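Bis(5'-nucleosyl)-tetraphosphatase [asymmetrical] (Caenorhabditis elegans, PDB 1KTG) hydrolyses diadenosine tetraphosphate asymmetrically to AMP and ATP, using divalent metal ions such as magnesium, as a member of the Nudix hydrolase family. Local coordinates at residues K4-V9 against E43-A48; K36-P41 against K81-K86; P41-D44 against I50-T53; K61-I66 against N94-Q99. All coordinates share one frame; numbering follows the deposited sequence.

Contact 1 (K4-V9 against E43-A48)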
loop_
_atom_site.group_PDB
_atom_site.type_symbol
_atom_site.label_atom_id
_atom_site.label_comp_id
_atom_site.label_asym_id
_atom_site.label_seq_id
_atom_site.Cartn_x
_atom_site.Cartn_y
_atom_site.Cartn_z
ATOM N N LYS A 4 -2.937 -13.935 -6.826
ATOM C CA LYS A 4 -2.200 -12.717 -7.124
ATOM C C LYS A 4 -2.958 -11.454 -6.747
ATOM O O LYS A 4 -4.150 -11.313 -7.047
ATOM C CB LYS A 4 -1.875 -12.680 -8.617
ATOM N N ALA A 5 -2.243 -10.542 -6.091
ATOM C CA ALA A 5 -2.781 -9.257 -5.680
ATOM C C ALA A 5 -1.705 -8.199 -5.865
ATOM O O ALA A 5 -0.540 -8.512 -6.067
ATOM C CB ALA A 5 -3.210 -9.309 -4.220
ATOM N N ALA A 6 -2.099 -6.944 -5.771
ATOM C CA ALA A 6 -1.157 -5.849 -5.907
ATOM C C ALA A 6 -1.695 -4.594 -5.258
ATOM O O ALA A 6 -2.893 -4.451 -5.046
ATOM C CB ALA A 6 -0.886 -5.589 -7.352
ATOM N N GLY A 7 -0.792 -3.666 -4.972
ATOM C CA GLY A 7 -1.192 -2.411 -4.393
ATOM C C GLY A 7 -0.106 -1.381 -4.511
ATOM O O GLY A 7 0.900 -1.585 -5.189
ATOM N N LEU A 8 -0.321 -0.263 -3.834
ATOM C CA LEU A 8 0.602 0.844 -3.864
ATOM C C LEU A 8 0.938 1.271 -2.443
ATOM O O LEU A 8 0.048 1.480 -1.626
ATOM C CB LEU A 8 -0.015 2.028 -4.619
ATOM C CG LEU A 8 -0.313 1.816 -6.109
ATOM C CD1 LEU A 8 -0.889 3.059 -6.743
ATOM C CD2 LEU A 8 0.922 1.341 -6.862
ATOM N N VAL A 9 2.229 1.331 -2.148
ATOM C CA VAL A 9 2.692 1.883 -0.887
ATOM C C VAL A 9 2.674 3.384 -1.133
ATOM O O VAL A 9 3.569 3.937 -1.759
ATOM C CB VAL A 9 4.090 1.385 -0.515
ATOM C CG1 VAL A 9 4.645 2.152 0.700
ATOM C CG2 VAL A 9 4.050 -0.100 -0.207
ATOM N N GLU A 43 -6.867 -8.023 -15.853
ATOM C CA GLU A 43 -5.858 -7.095 -15.347
ATOM C C GLU A 43 -4.495 -7.732 -15.136
ATOM O O GLU A 43 -4.375 -8.945 -15.028
ATOM C CB GLU A 43 -6.282 -6.506 -13.994
ATOM C CG GLU A 43 -7.554 -5.675 -14.018
ATOM C CD GLU A 43 -7.865 -5.052 -12.669
ATOM O OE1 GLU A 43 -7.468 -5.635 -11.635
ATOM O OE2 GLU A 43 -8.498 -3.980 -12.647
ATOM N N ASP A 44 -3.470 -6.893 -15.086
ATOM C CA ASP A 44 -2.161 -7.321 -14.592
ATOM C C ASP A 44 -2.006 -6.640 -13.236
ATOM O O ASP A 44 -2.911 -5.930 -12.796
ATOM C CB ASP A 44 -1.013 -6.963 -15.523
ATOM C CG ASP A 44 -0.884 -5.487 -15.772
ATOM O OD1 ASP A 44 -0.034 -5.137 -16.621
ATOM O OD2 ASP A 44 -1.581 -4.619 -15.207
ATOM N N GLU A 45 -0.873 -6.856 -12.585
ATOM C CA GLU A 45 -0.652 -6.316 -11.246
ATOM C C GLU A 45 -0.708 -4.791 -11.211
ATOM O O GLU A 45 -1.251 -4.199 -10.281
ATOM C CB GLU A 45 0.682 -6.820 -10.706
ATOM C CG GLU A 45 0.613 -8.293 -10.331
ATOM C CD GLU A 45 1.950 -8.997 -10.311
ATOM O OE1 GLU A 45 2.623 -9.038 -11.369
ATOM O OE2 GLU A 45 2.304 -9.558 -9.247
ATOM N N TRP A 46 -0.126 -4.163 -12.222
ATOM C CA TRP A 46 -0.092 -2.709 -12.303
ATOM C C TRP A 46 -1.519 -2.169 -12.274
ATOM O O TRP A 46 -1.851 -1.312 -11.454
ATOM C CB TRP A 46 0.641 -2.305 -13.591
ATOM C CG TRP A 46 0.758 -0.834 -13.880
ATOM C CD1 TRP A 46 0.096 -0.144 -14.854
ATOM C CD2 TRP A 46 1.647 0.107 -13.266
ATOM N NE1 TRP A 46 0.488 1.172 -14.858
ATOM C CE2 TRP A 46 1.437 1.355 -13.888
ATOM C CE3 TRP A 46 2.585 0.029 -12.235
ATOM C CZ2 TRP A 46 2.140 2.498 -13.527
ATOM C CZ3 TRP A 46 3.273 1.168 -11.872
ATOM C CH2 TRP A 46 3.047 2.386 -12.515
ATOM N N GLN A 47 -2.371 -2.686 -13.156
ATOM C CA GLN A 47 -3.744 -2.203 -13.240
ATOM C C GLN A 47 -4.476 -2.413 -11.916
ATOM O O GLN A 47 -5.242 -1.564 -11.470
ATOM C CB GLN A 47 -4.487 -2.904 -14.380
ATOM C CG GLN A 47 -3.976 -2.512 -15.770
ATOM C CD GLN A 47 -4.615 -3.319 -16.888
ATOM O OE1 GLN A 47 -4.962 -4.477 -16.700
ATOM N NE2 GLN A 47 -4.764 -2.701 -18.058
ATOM N N ALA A 48 -4.241 -3.561 -11.300
ATOM C CA ALA A 48 -4.924 -3.905 -10.061
ATOM C C ALA A 48 -4.534 -2.946 -8.933
ATOM O O ALA A 48 -5.383 -2.445 -8.193
ATOM C CB ALA A 48 -4.607 -5.333 -9.688
HETATM O O HOH W 1 1.003 -10.639 -7.137
#
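The Nudix helix, residues 45-57, begins against the central strand 3-14 of the mixed sheet, and here the first turn of that helix settles on Ala6. The methyl CB of Ala6 lies 3.3 Å from the carbonyl oxygen O of Glu45 and 3.9 Å from Glu45 CB, so the strand meets backbone and the root of a side chain rather than a bulky group. Ala48, one turn further along the helix, adds its methyl: CB stands 4.4 Å from Ala6 CB. Small residues suit both places: the helix backbone can come down to a CA-CA separation of 5.4 Å between Ala6 and Glu45. The carboxylate of Glu45 reaches back along the strand. CG sits anti to the carbonyl carbon (chi1 -73°) and the chain then runs extended, which brings OE2 to a water that lies between Glu45 OE2, at 2.7 Å, and Ala5 O, at 2.8 Å, and links them. At the start of the helix Asp44 is the N-cap in a capping box with Gln47: Gln47 N gives a nearly straight bond of 2.9 Å to Asp44 OD2, and Asp44 N returns a longer one to Gln47 OE1. Strand and helix thus meet through methyl groups and backbone at the buried centre, while the polar link from the Glu45 carboxylate to the strand runs through water at the margin.

Contact 2 (K36-P41 against K81-K86). With MG (magnesium ion), chain F; AMP (adenosine monophosphate), chain J; PO4 (phosphate ion), chain C.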
loop_
_atom_site.group_PDB
_atom_site.type_symbol
_atom_site.label_atom_id
_atom_site.label_comp_id
_atom_site.label_asym_id
_atom_site.label_seq_id
_atom_site.Cartn_x
_atom_site.Cartn_y
_atom_site.Cartn_z
ATOM N N LYS A 36 -4.560 -2.142 -1.494
ATOM C CA LYS A 36 -4.150 -3.280 -2.321
ATOM C C LYS A 36 -5.290 -4.268 -2.471
ATOM O O LYS A 36 -6.193 -4.307 -1.647
ATOM C CB LYS A 36 -2.947 -3.991 -1.701
ATOM C CG LYS A 36 -3.231 -4.620 -0.356
ATOM C CD LYS A 36 -3.631 -6.079 -0.453
ATOM C CE LYS A 36 -3.637 -6.767 0.924
ATOM N NZ LYS A 36 -4.637 -6.203 1.896
ATOM N N GLY A 37 -5.240 -5.091 -3.504
ATOM C CA GLY A 37 -6.303 -6.055 -3.705
ATOM C C GLY A 37 -5.993 -7.069 -4.785
ATOM O O GLY A 37 -4.944 -7.042 -5.419
ATOM N N HIS A 38 -6.919 -7.990 -4.979
ATOM C CA HIS A 38 -6.695 -9.050 -5.938
ATOM C C HIS A 38 -6.673 -8.514 -7.351
ATOM O O HIS A 38 -7.377 -7.549 -7.685
ATOM C CB HIS A 38 -7.787 -10.114 -5.825
ATOM C CG HIS A 38 -7.750 -10.886 -4.546
ATOM N ND1 HIS A 38 -6.739 -11.772 -4.239
ATOM C CD2 HIS A 38 -8.609 -10.919 -3.501
ATOM C CE1 HIS A 38 -6.974 -12.312 -3.056
ATOM N NE2 HIS A 38 -8.109 -11.822 -2.592
ATOM N N VAL A 39 -5.867 -9.161 -8.184
ATOM C CA VAL A 39 -5.856 -8.885 -9.601
ATOM C C VAL A 39 -7.182 -9.431 -10.141
ATOM O O VAL A 39 -7.504 -10.607 -9.944
ATOM C CB VAL A 39 -4.640 -9.535 -10.288
ATOM C CG1 VAL A 39 -4.661 -9.312 -11.788
ATOM C CG2 VAL A 39 -3.362 -8.961 -9.716
ATOM N N ASP A 40 -7.966 -8.565 -10.777
ATOM C CA ASP A 40 -9.280 -8.947 -11.290
ATOM C C ASP A 40 -9.144 -9.411 -12.751
ATOM O O ASP A 40 -8.116 -9.190 -13.383
ATOM C CB ASP A 40 -10.271 -7.777 -11.155
ATOM C CG ASP A 40 -10.853 -7.630 -9.733
ATOM O OD1 ASP A 40 -10.671 -8.529 -8.885
ATOM O OD2 ASP A 40 -11.539 -6.640 -9.376
ATOM N N PRO A 41 -10.163 -10.071 -13.291
ATOM C CA PRO A 41 -10.079 -10.583 -14.664
ATOM C C PRO A 41 -9.673 -9.522 -15.682
ATOM O O PRO A 41 -10.159 -8.384 -15.643
ATOM C CB PRO A 41 -11.498 -11.074 -14.946
ATOM C CG PRO A 41 -12.084 -11.347 -13.615
ATOM C CD PRO A 41 -11.455 -10.387 -12.660
ATOM N N LYS A 81 -3.931 -20.751 1.239
ATOM C CA LYS A 81 -3.189 -20.821 -0.006
ATOM C C LYS A 81 -2.200 -19.672 -0.154
ATOM O O LYS A 81 -2.389 -18.595 0.408
ATOM C CB LYS A 81 -4.169 -20.804 -1.180
ATOM N N PRO A 82 -1.161 -19.895 -0.943
ATOM C CA PRO A 82 -0.162 -18.860 -1.186
ATOM C C PRO A 82 -0.806 -17.687 -1.899
ATOM O O PRO A 82 -1.657 -17.872 -2.772
ATOM C CB PRO A 82 0.857 -19.533 -2.116
ATOM C CG PRO A 82 0.497 -20.950 -2.191
ATOM C CD PRO A 82 -0.881 -21.130 -1.689
ATOM N N LYS A 83 -0.403 -16.492 -1.504
ATOM C CA LYS A 83 -0.878 -15.274 -2.109
ATOM C C LYS A 83 0.347 -14.408 -2.318
ATOM O O LYS A 83 1.241 -14.398 -1.476
ATOM C CB LYS A 83 -1.855 -14.578 -1.169
ATOM C CG LYS A 83 -2.341 -13.222 -1.623
ATOM C CD LYS A 83 -3.450 -12.760 -0.671
ATOM C CE LYS A 83 -3.989 -11.403 -0.967
ATOM N NZ LYS A 83 -5.209 -11.141 -0.147
ATOM N N SER A 84 0.406 -13.719 -3.447
ATOM C CA SER A 84 1.487 -12.774 -3.692
ATOM C C SER A 84 0.885 -11.390 -3.748
ATOM O O SER A 84 -0.206 -11.201 -4.283
ATOM C CB SER A 84 2.240 -13.084 -4.994
ATOM O OG SER A 84 1.407 -13.010 -6.151
ATOM N N VAL A 85 1.570 -10.413 -3.169
ATOM C CA VAL A 85 1.089 -9.042 -3.262
ATOM C C VAL A 85 2.239 -8.181 -3.756
ATOM O O VAL A 85 3.225 -7.974 -3.051
ATOM C CB VAL A 85 0.565 -8.488 -1.930
ATOM C CG1 VAL A 85 -0.079 -7.108 -2.143
ATOM C CG2 VAL A 85 -0.448 -9.443 -1.314
ATOM N N LYS A 86 2.119 -7.703 -4.986
ATOM C CA LYS A 86 3.145 -6.844 -5.546
ATOM C C LYS A 86 2.818 -5.390 -5.241
ATOM O O LYS A 86 1.717 -4.937 -5.529
ATOM C CB LYS A 86 3.220 -7.026 -7.053
ATOM C CG LYS A 86 4.312 -6.186 -7.683
ATOM C CD LYS A 86 4.623 -6.608 -9.111
ATOM C CE LYS A 86 5.769 -5.780 -9.647
ATOM N NZ LYS A 86 6.130 -6.090 -11.062
HETATM MG MG MG F . -7.791 -4.668 -0.444
HETATM P P AMP J . -5.112 -9.519 3.104
HETATM O O1P AMP J . -4.754 -8.142 3.629
HETATM O O2P AMP J . -4.035 -10.027 2.171
HETATM O O3P AMP J . -6.519 -9.492 2.585
HETATM O "O5'" AMP J . -5.114 -10.481 4.396
HETATM C "C5'" AMP J . -5.512 -11.845 4.302
HETATM C "C4'" AMP J . -5.076 -12.551 5.573
HETATM O "O4'" AMP J . -3.653 -12.596 5.579
HETATM C "C3'" AMP J . -5.514 -11.804 6.823
HETATM O "O3'" AMP J . -5.979 -12.737 7.787
HETATM C "C2'" AMP J . -4.271 -11.066 7.294
HETATM O "O2'" AMP J . -4.137 -11.056 8.707
HETATM C "C1'" AMP J . -3.120 -11.838 6.669
HETATM N N9 AMP J . -2.009 -10.989 6.179
HETATM C C8 AMP J . -2.079 -9.776 5.589
HETATM N N7 AMP J . -0.830 -9.340 5.286
HETATM C C5 AMP J . 0.044 -10.267 5.667
HETATM C C6 AMP J . 1.513 -10.414 5.626
HETATM N N6 AMP J . 2.287 -9.434 5.097
HETATM N N1 AMP J . 2.048 -11.535 6.133
HETATM C C2 AMP J . 1.281 -12.513 6.662
HETATM N N3 AMP J . -0.067 -12.433 6.725
HETATM C C4 AMP J . -0.724 -11.359 6.258
HETATM P P PO4 C . -9.419 -6.978 -2.165
HETATM O O1 PO4 C . -9.065 -5.543 -1.829
HETATM O O2 PO4 C . -10.852 -7.256 -1.721
HETATM O O3 PO4 C . -9.299 -7.196 -3.652
HETATM O O4 PO4 C . -8.464 -7.876 -1.390
HETATM O O HOH W 2 -6.575 -3.735 1.030
HETATM O O HOH W 3 -7.085 -6.508 0.288
HETATM O O HOH W 4 -9.389 -4.805 0.967
#
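Lys36 and Val85 make the close-packed half of this contact, the aliphatic shaft of the lysine crossing the valine at about a right angle with Lys36 CD 4.1 Å from Val85 CG1. The shaft has CG between the backbone N and the carbonyl carbon (chi1 64°) and bends again at chi2 and chi4, turning NZ to AMP O1P, 2.6 Å away, and to two waters of a magnesium shell; Thr33 OG1 also bonds to NZ. Lys83 approaches the same phosphate with a fully extended chain, and its NZ donates to AMP O2P at 2.8 Å. The two ammonium groups therefore share one anion, which probably balances their charge. Strands 32-38 and 81-92 flank strand 3-14 in the Nudix sheet, so these side chains meet across Ala5. Just before the Nudix box, Lys36 O binds the magnesium ion at 2.0 Å, with phosphate O1, three waters and Glu56 of the Nudix helix as its other ligands. His38 forms the looser, partly exposed side: its ring crosses the Lys83 chain, CE1 coming 3.6 Å from NZ, while His38 N donates at 2.8 Å to O3 of that phosphate ion, probably taken from the crystallisation liquor. With an alanine here the Lys83 end would probably lose the ring beside it and be less well steadied on that side, though AMP still holds NZ. A CB on Gly37 would collide with phosphate O3.

Contact 3 (P41-D44 against I50-T53). With MG (magnesium ion), chain I; MG (magnesium ion), chain G; OH (hydroxide ion), chain D.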
loop_
_atom_site.group_PDB
_atom_site.type_symbol
_atom_site.label_atom_id
_atom_site.label_comp_id
_atom_site.label_asym_id
_atom_site.label_seq_id
_atom_site.Cartn_x
_atom_site.Cartn_y
_atom_site.Cartn_z
ATOM N N PRO A 41 -10.163 -10.071 -13.291
ATOM C CA PRO A 41 -10.079 -10.583 -14.664
ATOM C C PRO A 41 -9.673 -9.522 -15.682
ATOM O O PRO A 41 -10.159 -8.384 -15.643
ATOM C CB PRO A 41 -11.498 -11.074 -14.946
ATOM C CG PRO A 41 -12.084 -11.347 -13.615
ATOM C CD PRO A 41 -11.455 -10.387 -12.660
ATOM N N GLY A 42 -8.764 -9.895 -16.572
ATOM C CA GLY A 42 -8.285 -8.990 -17.599
ATOM C C GLY A 42 -7.153 -8.076 -17.151
ATOM O O GLY A 42 -6.527 -7.432 -17.984
ATOM N N GLU A 43 -6.867 -8.023 -15.853
ATOM C CA GLU A 43 -5.858 -7.095 -15.347
ATOM C C GLU A 43 -4.495 -7.732 -15.136
ATOM O O GLU A 43 -4.375 -8.945 -15.028
ATOM C CB GLU A 43 -6.282 -6.506 -13.994
ATOM C CG GLU A 43 -7.554 -5.675 -14.018
ATOM C CD GLU A 43 -7.865 -5.052 -12.669
ATOM O OE1 GLU A 43 -7.468 -5.635 -11.635
ATOM O OE2 GLU A 43 -8.498 -3.980 -12.647
ATOM N N ASP A 44 -3.470 -6.893 -15.086
ATOM C CA ASP A 44 -2.161 -7.321 -14.592
ATOM C C ASP A 44 -2.006 -6.640 -13.236
ATOM O O ASP A 44 -2.911 -5.930 -12.796
ATOM C CB ASP A 44 -1.013 -6.963 -15.523
ATOM C CG ASP A 44 -0.884 -5.487 -15.772
ATOM O OD1 ASP A 44 -0.034 -5.137 -16.621
ATOM O OD2 ASP A 44 -1.581 -4.619 -15.207
ATOM N N ILE A 50 -3.463 0.090 -9.119
ATOM C CA ILE A 50 -4.029 1.415 -9.354
ATOM C C ILE A 50 -5.525 1.428 -9.040
ATOM O O ILE A 50 -6.029 2.323 -8.347
ATOM C CB ILE A 50 -3.752 1.843 -10.802
ATOM C CG1 ILE A 50 -2.245 2.033 -11.002
ATOM C CG2 ILE A 50 -4.510 3.144 -11.139
ATOM C CD1 ILE A 50 -1.821 2.196 -12.456
ATOM N N ARG A 51 -6.242 0.422 -9.530
ATOM C CA ARG A 51 -7.685 0.372 -9.326
ATOM C C ARG A 51 -8.034 0.202 -7.849
ATOM O O ARG A 51 -8.949 0.842 -7.334
ATOM C CB ARG A 51 -8.313 -0.749 -10.152
ATOM C CG ARG A 51 -9.803 -0.956 -9.879
ATOM C CD ARG A 51 -10.388 -2.191 -10.534
ATOM N NE ARG A 51 -9.518 -3.340 -10.306
ATOM C CZ ARG A 51 -9.413 -3.987 -9.154
ATOM N NH1 ARG A 51 -10.145 -3.618 -8.118
ATOM N NH2 ARG A 51 -8.567 -5.011 -9.036
ATOM N N GLU A 52 -7.316 -0.670 -7.169
ATOM C CA GLU A 52 -7.578 -0.893 -5.745
ATOM C C GLU A 52 -7.265 0.351 -4.931
ATOM O O GLU A 52 -7.925 0.640 -3.928
ATOM C CB GLU A 52 -6.779 -2.093 -5.234
ATOM C CG GLU A 52 -7.286 -3.428 -5.775
ATOM C CD GLU A 52 -8.531 -3.951 -5.072
ATOM O OE1 GLU A 52 -8.853 -3.472 -3.963
ATOM O OE2 GLU A 52 -9.180 -4.866 -5.629
ATOM N N THR A 53 -6.264 1.102 -5.366
ATOM C CA THR A 53 -5.941 2.333 -4.671
ATOM C C THR A 53 -7.087 3.319 -4.808
ATOM O O THR A 53 -7.484 3.972 -3.832
ATOM C CB THR A 53 -4.657 2.913 -5.218
ATOM O OG1 THR A 53 -3.578 2.083 -4.786
ATOM C CG2 THR A 53 -4.371 4.279 -4.609
HETATM MG MG MG I . -10.145 -3.905 -2.392
HETATM MG MG MG G . -10.441 -6.321 -4.955
HETATM O O OH D . -11.499 -5.108 -3.573
HETATM O O HOH W 5 -11.922 -5.481 -6.507
HETATM O O HOH W 6 -11.996 -7.779 -4.474
HETATM O O HOH W 7 -9.925 -7.555 -6.492
HETATM O O HOH W 8 -11.408 -2.278 -3.114
#
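Glu43 lays its carboxylate against the edge of the Arg51 guanidinium, the two planes nearly coplanar at 22°. Both residues belong to the Nudix box, Glu43 in the loop leading to the helix and Arg51 nearly two turns into it. The grip is side-on and two-pronged: Arg51 NE donates to Glu43 OE2 at 2.6 Å and Arg51 NH2 to Glu43 OE1 at 2.9 Å, each oxygen using its syn lone pair. The backbone N of Asp40 also bonds Glu43 OE1 and so helps to hold the carboxylate. The Arg51 chain leaves the helix with CG anti to the backbone N (chi1 174°) and bends at chi3, turning this edge to the loop. Arginine suits the place because its remaining nitrogen, NH1, serves further acids: it donates to Glu52 OE2 at 2.9 Å, from above the carboxylate plane, and forms a salt bridge with Glu55. The resulting network holds the guanidinium from two edges and probably fixes its rotation, making Arg51 a second-shell residue for the metal cluster. Its positive charge is likely to ease the crowding of acids around it. The carboxylate of Glu52 bridges two magnesium ions, joined also by a hydroxide; Glu56 and Glu103 share one of them. Glu52 OE1 binds that ion at 2.1 Å, and OE2 binds the second at 2.0 Å.

Contact 4 (K61-I66 against N94-Q99)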
loop_
_atom_site.group_PDB
_atom_site.type_symbol
_atom_site.label_atom_id
_atom_site.label_comp_id
_atom_site.label_asym_id
_atom_site.label_seq_id
_atom_site.Cartn_x
_atom_site.Cartn_y
_atom_site.Cartn_z
ATOM N N LYS A 61 -4.839 7.825 -10.133
ATOM C CA LYS A 61 -3.511 7.729 -10.719
ATOM C C LYS A 61 -2.918 9.116 -10.926
ATOM O O LYS A 61 -1.718 9.322 -10.747
ATOM C CB LYS A 61 -3.593 6.985 -12.050
ATOM C CG LYS A 61 -2.379 7.136 -12.942
ATOM C CD LYS A 61 -1.239 6.260 -12.487
ATOM C CE LYS A 61 -0.079 6.257 -13.501
ATOM N NZ LYS A 61 -0.504 6.158 -14.916
ATOM N N GLU A 62 -3.774 10.067 -11.267
ATOM C CA GLU A 62 -3.351 11.419 -11.589
ATOM C C GLU A 62 -2.829 12.176 -10.365
ATOM O O GLU A 62 -2.095 13.141 -10.492
ATOM C CB GLU A 62 -4.525 12.187 -12.203
ATOM C CG GLU A 62 -5.063 11.626 -13.522
ATOM C CD GLU A 62 -5.681 10.229 -13.415
ATOM O OE1 GLU A 62 -6.452 9.954 -12.475
ATOM O OE2 GLU A 62 -5.392 9.387 -14.294
ATOM N N GLN A 63 -3.235 11.732 -9.181
ATOM C CA GLN A 63 -2.812 12.353 -7.936
ATOM C C GLN A 63 -1.485 11.783 -7.451
ATOM O O GLN A 63 -0.947 12.226 -6.445
ATOM C CB GLN A 63 -3.868 12.095 -6.864
ATOM C CG GLN A 63 -5.193 12.763 -7.124
ATOM C CD GLN A 63 -6.262 12.278 -6.170
ATOM O OE1 GLN A 63 -6.875 11.239 -6.392
ATOM N NE2 GLN A 63 -6.474 13.021 -5.098
ATOM N N LEU A 64 -0.961 10.796 -8.169
ATOM C CA LEU A 64 0.226 10.082 -7.728
ATOM C C LEU A 64 1.414 10.190 -8.678
ATOM O O LEU A 64 1.248 10.331 -9.881
ATOM C CB LEU A 64 -0.103 8.585 -7.605
ATOM C CG LEU A 64 -1.147 8.149 -6.586
ATOM C CD1 LEU A 64 -1.360 6.640 -6.717
ATOM C CD2 LEU A 64 -0.714 8.529 -5.181
ATOM N N THR A 65 2.611 10.121 -8.104
ATOM C CA THR A 65 3.840 9.929 -8.862
ATOM C C THR A 65 4.320 8.532 -8.472
ATOM O O THR A 65 4.875 8.336 -7.385
ATOM C CB THR A 65 4.920 10.969 -8.508
ATOM O OG1 THR A 65 4.500 12.274 -8.924
ATOM C CG2 THR A 65 6.181 10.729 -9.329
ATOM N N ILE A 66 4.077 7.557 -9.339
ATOM C CA ILE A 66 4.429 6.172 -9.037
ATOM C C ILE A 66 5.857 5.910 -9.475
ATOM O O ILE A 66 6.225 6.191 -10.608
ATOM C CB ILE A 66 3.472 5.196 -9.742
ATOM C CG1 ILE A 66 2.033 5.483 -9.324
ATOM C CG2 ILE A 66 3.842 3.768 -9.373
ATOM C CD1 ILE A 66 0.996 4.633 -10.005
ATOM N N ASN A 94 -0.152 16.030 -3.745
ATOM C CA ASN A 94 -0.879 17.132 -3.124
ATOM C C ASN A 94 -1.640 16.682 -1.871
ATOM O O ASN A 94 -1.756 15.484 -1.618
ATOM C CB ASN A 94 -1.825 17.740 -4.152
ATOM C CG ASN A 94 -1.111 18.670 -5.111
ATOM O OD1 ASN A 94 -0.303 19.519 -4.697
ATOM N ND2 ASN A 94 -1.404 18.524 -6.398
ATOM N N PRO A 95 -2.160 17.639 -1.104
ATOM C CA PRO A 95 -2.874 17.359 0.157
ATOM C C PRO A 95 -4.277 16.811 -0.050
ATOM O O PRO A 95 -5.255 17.340 0.479
ATOM C CB PRO A 95 -2.957 18.736 0.831
ATOM C CG PRO A 95 -2.260 19.688 -0.063
ATOM C CD PRO A 95 -2.105 19.075 -1.388
ATOM N N ASP A 96 -4.367 15.769 -0.849
ATOM C CA ASP A 96 -5.625 15.112 -1.124
ATOM C C ASP A 96 -6.111 14.342 0.087
ATOM O O ASP A 96 -5.322 13.887 0.926
ATOM C CB ASP A 96 -5.462 14.165 -2.299
ATOM C CG ASP A 96 -5.110 14.882 -3.576
ATOM O OD1 ASP A 96 -5.553 16.042 -3.774
ATOM O OD2 ASP A 96 -4.411 14.357 -4.457
ATOM N N ASP A 97 -7.421 14.166 0.129
ATOM C CA ASP A 97 -8.097 13.555 1.246
ATOM C C ASP A 97 -8.483 12.123 0.949
ATOM O O ASP A 97 -9.088 11.800 -0.080
ATOM C CB ASP A 97 -9.339 14.362 1.596
ATOM C CG ASP A 97 -9.005 15.750 2.083
ATOM O OD1 ASP A 97 -7.935 15.925 2.698
ATOM O OD2 ASP A 97 -9.734 16.731 1.893
ATOM N N VAL A 98 -8.107 11.276 1.884
ATOM C CA VAL A 98 -8.395 9.866 1.832
ATOM C C VAL A 98 -9.858 9.642 2.196
ATOM O O VAL A 98 -10.377 10.275 3.111
ATOM C CB VAL A 98 -7.512 9.136 2.830
ATOM C CG1 VAL A 98 -7.976 7.703 3.026
ATOM C CG2 VAL A 98 -6.068 9.190 2.369
ATOM N N GLN A 99 -10.504 8.741 1.465
ATOM C CA GLN A 99 -11.875 8.352 1.729
ATOM C C GLN A 99 -11.927 6.838 1.580
ATOM O O GLN A 99 -11.364 6.285 0.630
ATOM C CB GLN A 99 -12.844 9.018 0.764
ATOM C CG GLN A 99 -13.177 10.443 1.148
ATOM C CD GLN A 99 -14.088 11.121 0.147
ATOM O OE1 GLN A 99 -13.867 12.283 -0.216
ATOM N NE2 GLN A 99 -15.109 10.402 -0.305
HETATM O O HOH W 9 -1.999 14.456 -5.220
#
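Gln63 leans over Asp96 from CB onward, joining the short 3-10 turn 61-63 to the loop between strands 81-92 and 104-110, at the surface of the Nudix fold. Its CB is 3.3 Å from Asp96 OD2, and CG, anti to the carbonyl carbon (chi1 -66°), passes the same oxygen at 3.2 Å. CB and CG thus lie alongside one carboxylate oxygen, and the amide carbon CD follows at 3.3 Å from OD2. At the tip the amide is turned 54° from the carboxylate plane; NE2 is modelled so near the carboxylate that its exact placing is doubtful, whereas OE1 accepts from Thr60 N. A glutamine suits the spot because its long chain runs past Asp96 OD2 and still ends in an acceptor for that backbone N-H. Shortened to an alanine, this position is likely to leave Thr60 N without this acceptor and to uncover the flank of Asp96. The loop itself is pinched by an inverse gamma turn centred on Pro95, in which Asp96 N donates to Asn94 O at 2.7 Å. A water ties the pieces together, donating to Gln63 O at 2.8 Å and to Asp96 OD2, and accepting from Asn94 N at 2.8 Å.

Overall arrangement
Contacts 1 and 2 are buried and contacts 3 and 4 lie at the surface. Strand 3-14 joins the first two: it carries the helix start of contact 1 and runs between the two strands of contact 2, with Ala5 N 2.8 Å from Ser84 O. Contacts 1 and 3 share Glu43, Asp44 and the Nudix helix, yet one is methyl packing and the other a network of charges. Contact 3 also reaches contact 2 at Lys36, which holds AMP through NZ and a magnesium ion through O, and whose O packs on Glu52 OE1, so cluster and nucleotide site adjoin. Contact 4 is remote, its centre about 22 Å from that of contact 2, and is water-linked; Ile66 and Leu64 nevertheless pack on Trp46 and Leu8 of contact 1.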